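Local coordinates for Afp1 (Serratia entomophila, PDB 6RBN), which probably builds the inner tube of the anti-feeding prophage, a contractile injection system, inside its helical sheath, at residues R59-I64 and L139-V144. Residues are numbered along the deposited sequence; the frame is centred on the assembly and turned at random.
Sequences RQAPNI and LMADRV
The guanidinium of Arg59 has Arg143 CB over one face and the carbonyl oxygen of Val144 at its edge, in plane, with Arg59 NH1 3.5 Å from Val144 O. A bend at chi3 (-69°) in the otherwise extended arm brings NH1 up to that carbonyl, while Ile38 and Phe40 of strand 38-46 touch the same side chain. The Pro62 ring and the Val144 side chain overlap while running in opposite senses: Pro62 CG meets Val144 CG2 at 3.7 Å and also rests on the methyl of Ala141. Beyond the proline, strands 63-69 and 134-140 pair antiparallel within the curled sheet of a gp19-like tail tube protein. Ile64 and Leu139 form a hydrogen-bonded pair, gripped by Ile64 N to Leu139 O (3.1 Å) and Leu139 N to Ile64 O (2.7 Å); their side chains share one face, where Val112 of strand 109-121 touches Ile64. A weak bond from Ala141 N to Pro62 O, 3.3 Å, continues the ladder. On the other face the side chains of Asn63 and Met140, a non-hydrogen-bonded pair, run alongside each other, with Asn63 ND2 against Met140 CE. The chi2 bend of Met140 (69°) brings its SD within 3.9 Å of Ala61 CB, and Thr42 of a neighbouring Afp1 subunit packs on this methionine.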
ATOM      1  N   ARG A  59     -25.245 -42.744  37.917  1.00 69.11           N
ATOM      2  CA  ARG A  59     -25.060 -41.961  36.707  1.00 69.11           C
ATOM      3  C   ARG A  59     -26.394 -41.453  36.181  1.00 69.11           C
ATOM      4  O   ARG A  59     -27.387 -42.182  36.150  1.00 69.11           O
ATOM      5  CB  ARG A  59     -24.324 -42.787  35.651  1.00 69.11           C
ATOM      6  CG  ARG A  59     -24.945 -44.122  35.311  1.00 69.11           C
ATOM      7  CD  ARG A  59     -24.076 -44.899  34.337  1.00 69.11           C
ATOM      8  NE  ARG A  59     -24.055 -44.296  33.011  1.00 69.11           N
ATOM      9  CZ  ARG A  59     -23.192 -44.626  32.056  1.00 69.11           C
ATOM     10  NH1 ARG A  59     -23.251 -44.030  30.874  1.00 69.11           N
ATOM     11  NH2 ARG A  59     -22.272 -45.554  32.281  1.00 69.11           N
ATOM     12  N   GLN A  60     -26.423 -40.179  35.803  1.00 68.83           N
ATOM     13  CA  GLN A  60     -27.666 -39.586  35.346  1.00 68.83           C
ATOM     14  C   GLN A  60     -27.790 -39.651  33.830  1.00 68.83           C
ATOM     15  O   GLN A  60     -26.879 -40.068  33.116  1.00 68.83           O
ATOM     16  CB  GLN A  60     -27.809 -38.145  35.835  1.00 68.83           C
ATOM     17  CG  GLN A  60     -26.777 -37.165  35.342  1.00 68.83           C
ATOM     18  CD  GLN A  60     -25.650 -36.997  36.326  1.00 68.83           C
ATOM     19  OE1 GLN A  60     -25.433 -37.848  37.179  1.00 68.83           O
ATOM     20  NE2 GLN A  60     -24.957 -35.870  36.248  1.00 68.83           N
ATOM     21  N   ALA A  61     -28.953 -39.227  33.353  1.00 69.03           N
ATOM     22  CA  ALA A  61     -29.330 -39.442  31.969  1.00 69.03           C
ATOM     23  C   ALA A  61     -28.592 -38.477  31.047  1.00 69.03           C
ATOM     24  O   ALA A  61     -28.360 -37.322  31.412  1.00 69.03           O
ATOM     25  CB  ALA A  61     -30.830 -39.255  31.798  1.00 69.03           C
ATOM     26  N   PRO A  62     -28.213 -38.919  29.855  1.00 67.97           N
ATOM     27  CA  PRO A  62     -27.630 -38.002  28.877  1.00 67.97           C
ATOM     28  C   PRO A  62     -28.697 -37.233  28.116  1.00 67.97           C
ATOM     29  O   PRO A  62     -29.787 -37.734  27.839  1.00 67.97           O
ATOM     30  CB  PRO A  62     -26.854 -38.939  27.946  1.00 67.97           C
ATOM     31  CG  PRO A  62     -27.568 -40.220  28.047  1.00 67.97           C
ATOM     32  CD  PRO A  62     -28.065 -40.324  29.447  1.00 67.97           C
ATOM     33  N   ASN A  63     -28.363 -35.989  27.787  1.00 69.69           N
ATOM     34  CA  ASN A  63     -29.203 -35.125  26.967  1.00 69.69           C
ATOM     35  C   ASN A  63     -28.442 -34.828  25.684  1.00 69.69           C
ATOM     36  O   ASN A  63     -27.413 -34.149  25.711  1.00 69.69           O
ATOM     37  CB  ASN A  63     -29.568 -33.842  27.708  1.00 69.69           C
ATOM     38  CG  ASN A  63     -30.457 -34.101  28.901  1.00 69.69           C
ATOM     39  OD1 ASN A  63     -30.057 -33.897  30.047  1.00 69.69           O
ATOM     40  ND2 ASN A  63     -31.674 -34.551  28.639  1.00 69.69           N
ATOM     41  N   ILE A  64     -28.954 -35.331  24.568  1.00 66.23           N
ATOM     42  CA  ILE A  64     -28.223 -35.395  23.310  1.00 66.23           C
ATOM     43  C   ILE A  64     -28.882 -34.457  22.315  1.00 66.23           C
ATOM     44  O   ILE A  64     -30.104 -34.483  22.145  1.00 66.23           O
ATOM     45  CB  ILE A  64     -28.185 -36.840  22.791  1.00 66.23           C
ATOM     46  CG1 ILE A  64     -27.437 -37.702  23.798  1.00 66.23           C
ATOM     47  CG2 ILE A  64     -27.537 -36.924  21.426  1.00 66.23           C
ATOM     48  CD1 ILE A  64     -27.618 -39.146  23.586  1.00 66.23           C
ATOM     49  N   LEU A 139     -32.730 -35.147  22.569  1.00 65.87           N
ATOM     50  CA  LEU A 139     -33.110 -36.516  22.856  1.00 65.87           C
ATOM     51  C   LEU A 139     -32.826 -36.819  24.316  1.00 65.87           C
ATOM     52  O   LEU A 139     -31.875 -36.299  24.902  1.00 65.87           O
ATOM     53  CB  LEU A 139     -32.342 -37.489  21.969  1.00 65.87           C
ATOM     54  CG  LEU A 139     -32.510 -37.336  20.460  1.00 65.87           C
ATOM     55  CD1 LEU A 139     -31.539 -38.243  19.760  1.00 65.87           C
ATOM     56  CD2 LEU A 139     -33.911 -37.653  20.031  1.00 65.87           C
ATOM     57  N   MET A 140     -33.668 -37.660  24.901  1.00 69.18           N
ATOM     58  CA  MET A 140     -33.472 -38.167  26.250  1.00 69.18           C
ATOM     59  C   MET A 140     -33.111 -39.639  26.163  1.00 69.18           C
ATOM     60  O   MET A 140     -33.845 -40.426  25.562  1.00 69.18           O
ATOM     61  CB  MET A 140     -34.728 -37.977  27.095  1.00 69.18           C
ATOM     62  CG  MET A 140     -34.606 -38.471  28.527  1.00 69.18           C
ATOM     63  SD  MET A 140     -33.502 -37.500  29.558  1.00 69.18           S
ATOM     64  CE  MET A 140     -34.523 -36.059  29.839  1.00 69.18           C
ATOM     65  N   ALA A 141     -31.984 -40.009  26.757  1.00 69.22           N
ATOM     66  CA  ALA A 141     -31.530 -41.391  26.708  1.00 69.22           C
ATOM     67  C   ALA A 141     -31.260 -41.911  28.106  1.00 69.22           C
ATOM     68  O   ALA A 141     -31.585 -41.243  29.090  1.00 69.22           O
ATOM     69  CB  ALA A 141     -30.282 -41.510  25.847  1.00 69.22           C
ATOM     70  N   ASP A 142     -30.658 -43.092  28.213  1.00 71.59           N
ATOM     71  CA  ASP A 142     -30.398 -43.667  29.525  1.00 71.59           C
ATOM     72  C   ASP A 142     -28.940 -44.053  29.741  1.00 71.59           C
ATOM     73  O   ASP A 142     -28.459 -44.019  30.879  1.00 71.59           O
ATOM     74  CB  ASP A 142     -31.316 -44.865  29.749  1.00 71.59           C
ATOM     75  CG  ASP A 142     -31.316 -45.805  28.593  1.00 71.59           C
ATOM     76  OD1 ASP A 142     -30.691 -45.457  27.578  1.00 71.59           O
ATOM     77  OD2 ASP A 142     -31.944 -46.878  28.689  1.00 71.59           O
ATOM     78  N   ARG A 143     -28.222 -44.412  28.679  1.00 69.80           N
ATOM     79  CA  ARG A 143     -26.788 -44.624  28.807  1.00 69.80           C
ATOM     80  C   ARG A 143     -26.103 -44.318  27.485  1.00 69.80           C
ATOM     81  O   ARG A 143     -26.723 -44.325  26.423  1.00 69.80           O
ATOM     82  CB  ARG A 143     -26.446 -46.050  29.253  1.00 69.80           C
ATOM     83  CG  ARG A 143     -26.719 -47.100  28.218  1.00 69.80           C
ATOM     84  CD  ARG A 143     -26.403 -48.484  28.730  1.00 69.80           C
ATOM     85  NE  ARG A 143     -26.616 -49.488  27.694  1.00 69.80           N
ATOM     86  CZ  ARG A 143     -27.778 -50.090  27.465  1.00 69.80           C
ATOM     87  NH1 ARG A 143     -27.883 -50.991  26.503  1.00 69.80           N
ATOM     88  NH2 ARG A 143     -28.835 -49.800  28.212  1.00 69.80           N
ATOM     89  N   VAL A 144     -24.806 -44.031  27.581  1.00 68.08           N
ATOM     90  CA  VAL A 144     -23.935 -43.795  26.434  1.00 68.08           C
ATOM     91  C   VAL A 144     -22.707 -44.675  26.607  1.00 68.08           C
ATOM     92  O   VAL A 144     -21.999 -44.563  27.613  1.00 68.08           O
ATOM     93  CB  VAL A 144     -23.519 -42.318  26.310  1.00 68.08           C
ATOM     94  CG1 VAL A 144     -22.458 -42.154  25.246  1.00 68.08           C
ATOM     95  CG2 VAL A 144     -24.710 -41.450  25.979  1.00 68.08           C
TER